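Local coordinates for tumor necrosis factor-inducible gene 6 protein (PDB 2PF5) that transfers heavy chains from inter-alpha-inhibitor onto hyaluronan during extracellular matrix remodelling and binds hyaluronan and other matrix components through its Link domain, the part described here, at residues A7-G10 against K11-T15; L14-A17 against E18-V22. All blocks are in the same frame, centred on the assembly; numbering follows the deposited sequence.

Contact 1 of 2, residues A7-G10 against K11-T15; sequences ARSG and KYKLT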
loop_
_atom_site.group_PDB
_atom_site.type_symbol
_atom_site.label_atom_id
_atom_site.label_comp_id
_atom_site.label_asym_id
_atom_site.label_seq_id
_atom_site.Cartn_x
_atom_site.Cartn_y
_atom_site.Cartn_z
ATOM N N ALA A 7 -7.497 -0.402 -7.836
ATOM C CA ALA A 7 -8.839 -0.049 -8.326
ATOM C C ALA A 7 -9.358 -1.067 -9.360
ATOM O O ALA A 7 -8.583 -1.659 -10.117
ATOM C CB ALA A 7 -8.862 1.342 -8.960
ATOM N N ARG A 8 -10.681 -1.196 -9.434
ATOM C CA ARG A 8 -11.343 -2.009 -10.467
ATOM C C ARG A 8 -10.831 -1.592 -11.857
ATOM O O ARG A 8 -10.635 -2.429 -12.724
ATOM C CB ARG A 8 -12.882 -1.830 -10.399
ATOM C CG ARG A 8 -13.699 -2.786 -11.265
ATOM C CD ARG A 8 -15.088 -2.209 -11.754
ATOM N NE ARG A 8 -14.865 -0.969 -12.476
ATOM C CZ ARG A 8 -14.531 -0.886 -13.756
ATOM N NH1 ARG A 8 -14.469 -1.964 -14.531
ATOM N NH2 ARG A 8 -14.289 0.306 -14.272
ATOM N N SER A 9 -10.599 -0.285 -12.045
ATOM C CA SER A 9 -10.245 0.272 -13.367
ATOM C C SER A 9 -8.775 0.024 -13.746
ATOM O O SER A 9 -8.373 0.300 -14.875
ATOM C CB SER A 9 -10.555 1.770 -13.419
ATOM O OG SER A 9 -9.938 2.408 -12.297
ATOM N N GLY A 10 -7.991 -0.490 -12.805
ATOM C CA GLY A 10 -6.623 -0.941 -13.074
ATOM C C GLY A 10 -5.572 -0.322 -12.174
ATOM O O GLY A 10 -5.893 0.250 -11.139
ATOM N N LYS A 11 -4.313 -0.423 -12.611
ATOM C CA LYS A 11 -3.138 -0.052 -11.832
ATOM C C LYS A 11 -3.038 1.476 -11.667
ATOM O O LYS A 11 -3.277 2.220 -12.634
ATOM C CB LYS A 11 -1.879 -0.586 -12.541
ATOM C CG LYS A 11 -0.581 -0.309 -11.763
ATOM C CD LYS A 11 0.642 -0.904 -12.485
ATOM C CE LYS A 11 1.846 -0.927 -11.542
ATOM N NZ LYS A 11 2.984 -1.643 -12.199
ATOM N N TYR A 12 -2.701 1.901 -10.455
ATOM C CA TYR A 12 -2.467 3.310 -10.074
ATOM C C TYR A 12 -3.670 4.199 -10.406
ATOM O O TYR A 12 -3.581 5.142 -11.213
ATOM C CB TYR A 12 -1.162 3.866 -10.697
ATOM C CG TYR A 12 0.137 3.175 -10.267
ATOM C CD1 TYR A 12 0.202 2.333 -9.141
ATOM C CD2 TYR A 12 1.307 3.405 -10.965
ATOM C CE1 TYR A 12 1.405 1.712 -8.774
ATOM C CE2 TYR A 12 2.502 2.806 -10.607
ATOM C CZ TYR A 12 2.556 1.980 -9.504
ATOM O OH TYR A 12 3.773 1.411 -9.190
ATOM N N LYS A 13 -4.806 3.878 -9.801
ATOM C CA LYS A 13 -6.028 4.614 -10.049
ATOM C C LYS A 13 -6.777 4.969 -8.747
ATOM O O LYS A 13 -7.926 5.409 -8.793
ATOM C CB LYS A 13 -6.894 3.824 -11.048
ATOM C CG LYS A 13 -6.591 4.212 -12.504
ATOM C CD LYS A 13 -6.765 3.064 -13.446
ATOM C CE LYS A 13 -6.339 3.451 -14.866
ATOM N NZ LYS A 13 -7.168 4.539 -15.481
ATOM N N LEU A 14 -6.126 4.803 -7.591
ATOM C CA LEU A 14 -6.744 5.173 -6.315
ATOM C C LEU A 14 -6.099 6.406 -5.700
ATOM O O LEU A 14 -4.886 6.454 -5.529
ATOM C CB LEU A 14 -6.686 4.028 -5.272
ATOM C CG LEU A 14 -7.372 2.714 -5.678
ATOM C CD1 LEU A 14 -6.833 1.602 -4.758
ATOM C CD2 LEU A 14 -8.849 2.820 -5.562
ATOM N N THR A 15 -6.924 7.397 -5.341
ATOM C CA THR A 15 -6.450 8.510 -4.514
ATOM C C THR A 15 -6.265 7.963 -3.109
ATOM O O THR A 15 -6.699 6.827 -2.814
ATOM C CB THR A 15 -7.458 9.675 -4.463
ATOM O OG1 THR A 15 -8.660 9.204 -3.839
ATOM C CG2 THR A 15 -7.779 10.220 -5.894
HETATM O O HOH W 1 -5.141 1.082 -8.609
#

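Contact 2 of 2, residues L14-A17 against E18-V22; sequences LTYA and EAKAV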
loop_
_atom_site.group_PDB
_atom_site.type_symbol
_atom_site.label_atom_id
_atom_site.label_comp_id
_atom_site.label_asym_id
_atom_site.label_seq_id
_atom_site.Cartn_x
_atom_site.Cartn_y
_atom_site.Cartn_z
ATOM N N LEU A 14 -6.126 4.803 -7.591
ATOM C CA LEU A 14 -6.744 5.173 -6.315
ATOM C C LEU A 14 -6.099 6.406 -5.700
ATOM O O LEU A 14 -4.886 6.454 -5.529
ATOM C CB LEU A 14 -6.686 4.028 -5.272
ATOM C CG LEU A 14 -7.372 2.714 -5.678
ATOM C CD1 LEU A 14 -6.833 1.602 -4.758
ATOM C CD2 LEU A 14 -8.849 2.820 -5.562
ATOM N N THR A 15 -6.924 7.397 -5.341
ATOM C CA THR A 15 -6.450 8.510 -4.514
ATOM C C THR A 15 -6.265 7.963 -3.109
ATOM O O THR A 15 -6.699 6.827 -2.814
ATOM C CB THR A 15 -7.458 9.675 -4.463
ATOM O OG1 THR A 15 -8.660 9.204 -3.839
ATOM C CG2 THR A 15 -7.779 10.220 -5.894
ATOM N N TYR A 16 -5.652 8.756 -2.230
ATOM C CA TYR A 16 -5.471 8.350 -0.847
ATOM C C TYR A 16 -6.815 8.010 -0.197
ATOM O O TYR A 16 -6.960 6.971 0.433
ATOM C CB TYR A 16 -4.769 9.442 -0.027
ATOM C CG TYR A 16 -4.625 9.076 1.440
ATOM C CD1 TYR A 16 -3.918 7.924 1.813
ATOM C CD2 TYR A 16 -5.191 9.866 2.450
ATOM C CE1 TYR A 16 -3.787 7.556 3.146
ATOM C CE2 TYR A 16 -5.037 9.514 3.821
ATOM C CZ TYR A 16 -4.348 8.345 4.142
ATOM O OH TYR A 16 -4.143 7.953 5.449
ATOM N N ALA A 17 -7.796 8.902 -0.348
ATOM C CA ALA A 17 -9.127 8.672 0.268
ATOM C C ALA A 17 -9.778 7.408 -0.300
ATOM O O ALA A 17 -10.469 6.690 0.428
ATOM C CB ALA A 17 -10.073 9.915 0.051
ATOM N N GLU A 18 -9.607 7.159 -1.596
ATOM C CA GLU A 18 -10.201 5.987 -2.230
ATOM C C GLU A 18 -9.520 4.709 -1.750
ATOM O O GLU A 18 -10.176 3.682 -1.492
ATOM C CB GLU A 18 -10.093 6.085 -3.747
ATOM C CG GLU A 18 -11.018 7.170 -4.278
ATOM C CD GLU A 18 -10.862 7.436 -5.756
ATOM O OE1 GLU A 18 -9.795 7.130 -6.353
ATOM O OE2 GLU A 18 -11.824 8.019 -6.304
ATOM N N ALA A 19 -8.202 4.777 -1.665
ATOM C CA ALA A 19 -7.424 3.655 -1.108
ATOM C C ALA A 19 -7.904 3.297 0.319
ATOM O O ALA A 19 -8.162 2.124 0.647
ATOM C CB ALA A 19 -5.960 4.019 -1.092
ATOM N N LYS A 20 -7.977 4.292 1.186
ATOM C CA LYS A 20 -8.499 4.103 2.522
ATOM C C LYS A 20 -9.917 3.494 2.526
ATOM O O LYS A 20 -10.206 2.563 3.287
ATOM C CB LYS A 20 -8.434 5.458 3.257
ATOM C CG LYS A 20 -8.827 5.458 4.692
ATOM C CD LYS A 20 -8.232 6.702 5.347
ATOM C CE LYS A 20 -8.993 7.072 6.588
ATOM N NZ LYS A 20 -8.406 8.302 7.219
ATOM N N ALA A 21 -10.827 4.029 1.691
ATOM C CA ALA A 21 -12.168 3.475 1.543
ATOM C C ALA A 21 -12.209 2.008 1.052
ATOM O O ALA A 21 -13.018 1.199 1.540
ATOM C CB ALA A 21 -13.033 4.428 0.605
ATOM N N VAL A 22 -11.326 1.661 0.114
ATOM C CA VAL A 22 -11.255 0.285 -0.396
ATOM C C VAL A 22 -10.824 -0.697 0.726
ATOM O O VAL A 22 -11.448 -1.749 0.921
ATOM C CB VAL A 22 -10.273 0.172 -1.583
ATOM C CG1 VAL A 22 -10.007 -1.322 -1.929
ATOM C CG2 VAL A 22 -10.865 0.884 -2.804
#

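Contact 1 of 2, residues A7-G10 against K11-T15
In the Link module, the loop between strand 2-5 and helix 16-25 folds back on itself here, so that Ala7 meets Lys13 and Leu14 while Ser9 and Gly10 meet Lys13. A type I beta turn from Ala7 to Gly10, closed by Gly10 N to Ala7 O at 3.0 Å, reverses the chain. Beyond it, no direct hydrogen bond joins the two segments; a water does so instead. This water accepts from Ala7 N (2.9 Å) and from Lys13 N (3.1 Å) and lies 2.8 Å from Gly10 O, to which it can donate, bridging three backbone groups. Gly10 closes the turn with a phi of 126°, a region open chiefly to glycine. The Ala7 methyl touches both Lys13 CB and one branch of Leu14, with CB 3.7 Å from Leu14 CD2. Leu14 is the buried member of the group and also touches Ala90 on strand 89-93. Tyr12 turns away from the beta turn, its OH bonded to Ala49 N and its ring edge-to-face with Trp88; the end of the Lys11 chain, at CE, lies over the Tyr12 ring, nearer its margin than its centre. On the exposed side, the aliphatic part of Lys13 runs alongside Ser9. A turn away from fully extended about CB-CG (chi2 148°) belongs to the path that brings Lys13 CD to 3.4 Å from Ser9 OG.

Contact 2 of 2, residues L14-A17 against E18-V22
Residues 14-17 lead into the first turn of helix 16-25 and residues 18-22 continue it, with Tyr16 and Ala19 bringing their CA atoms to 5.1 Å. Three successive i to i+4 hydrogen bonds set the helix going: Ala19 N to Thr15 O at 2.8 Å, Lys20 N to Tyr16 O and Ala21 N to Ala17 O. Thr15 is the N-cap, and with Glu18 it forms a capping box. In one half of the box, Glu18 N donates to Thr15 OG1 at 3.2 Å; chi1 of 63° places this oxygen between the threonine's own N and carbonyl carbon, facing the start of the helix. In the other half, the Glu18 side chain reaches back to Thr15 N, whose N-H points almost straight at OE1 (3.1 Å, 174°), meeting it on the anti side and 32° out of the carboxylate plane. Each residue thus satisfies a backbone N-H of the other, and the carboxylate's negative charge, lying by the N-terminal end, would probably interact favourably with the helix dipole. The threonine methyl CG2 lies 3.7 Å from Glu18 OE1. Tyr16 projects from another side of the helix, where its ring has a cation-pi partner in Arg84 and meets Trp51. Leu14, just ahead of the cap, packs its CB against Ala19, which also touches Ala90 on strand 89-93. Farther along, one Leu14 branch, CD2, meets Val22 CG2 at 3.9 Å.

Overall arrangement
Contact 1 precedes contact 2 along the chain, and the two share Leu14 and Thr15; their centres are 9 Å apart, on the same side of the chain's centre. Together they trace the connection from strand 2-5, through the beta turn and loop, into helix 16-25. Leu14 is the common apolar element: it touches both the loop and the helix, and strand 89-93 as well. Its backbone hydrogen bonds to Trp88 and the Trp51 side chain tie the junction to the rest of the Link module. Contact 1 is a surface contact; contact 2 is partly buried, with Leu14 and Ala19 packing on strand 89-93 in the sheet of this hyaluronan-binding domain.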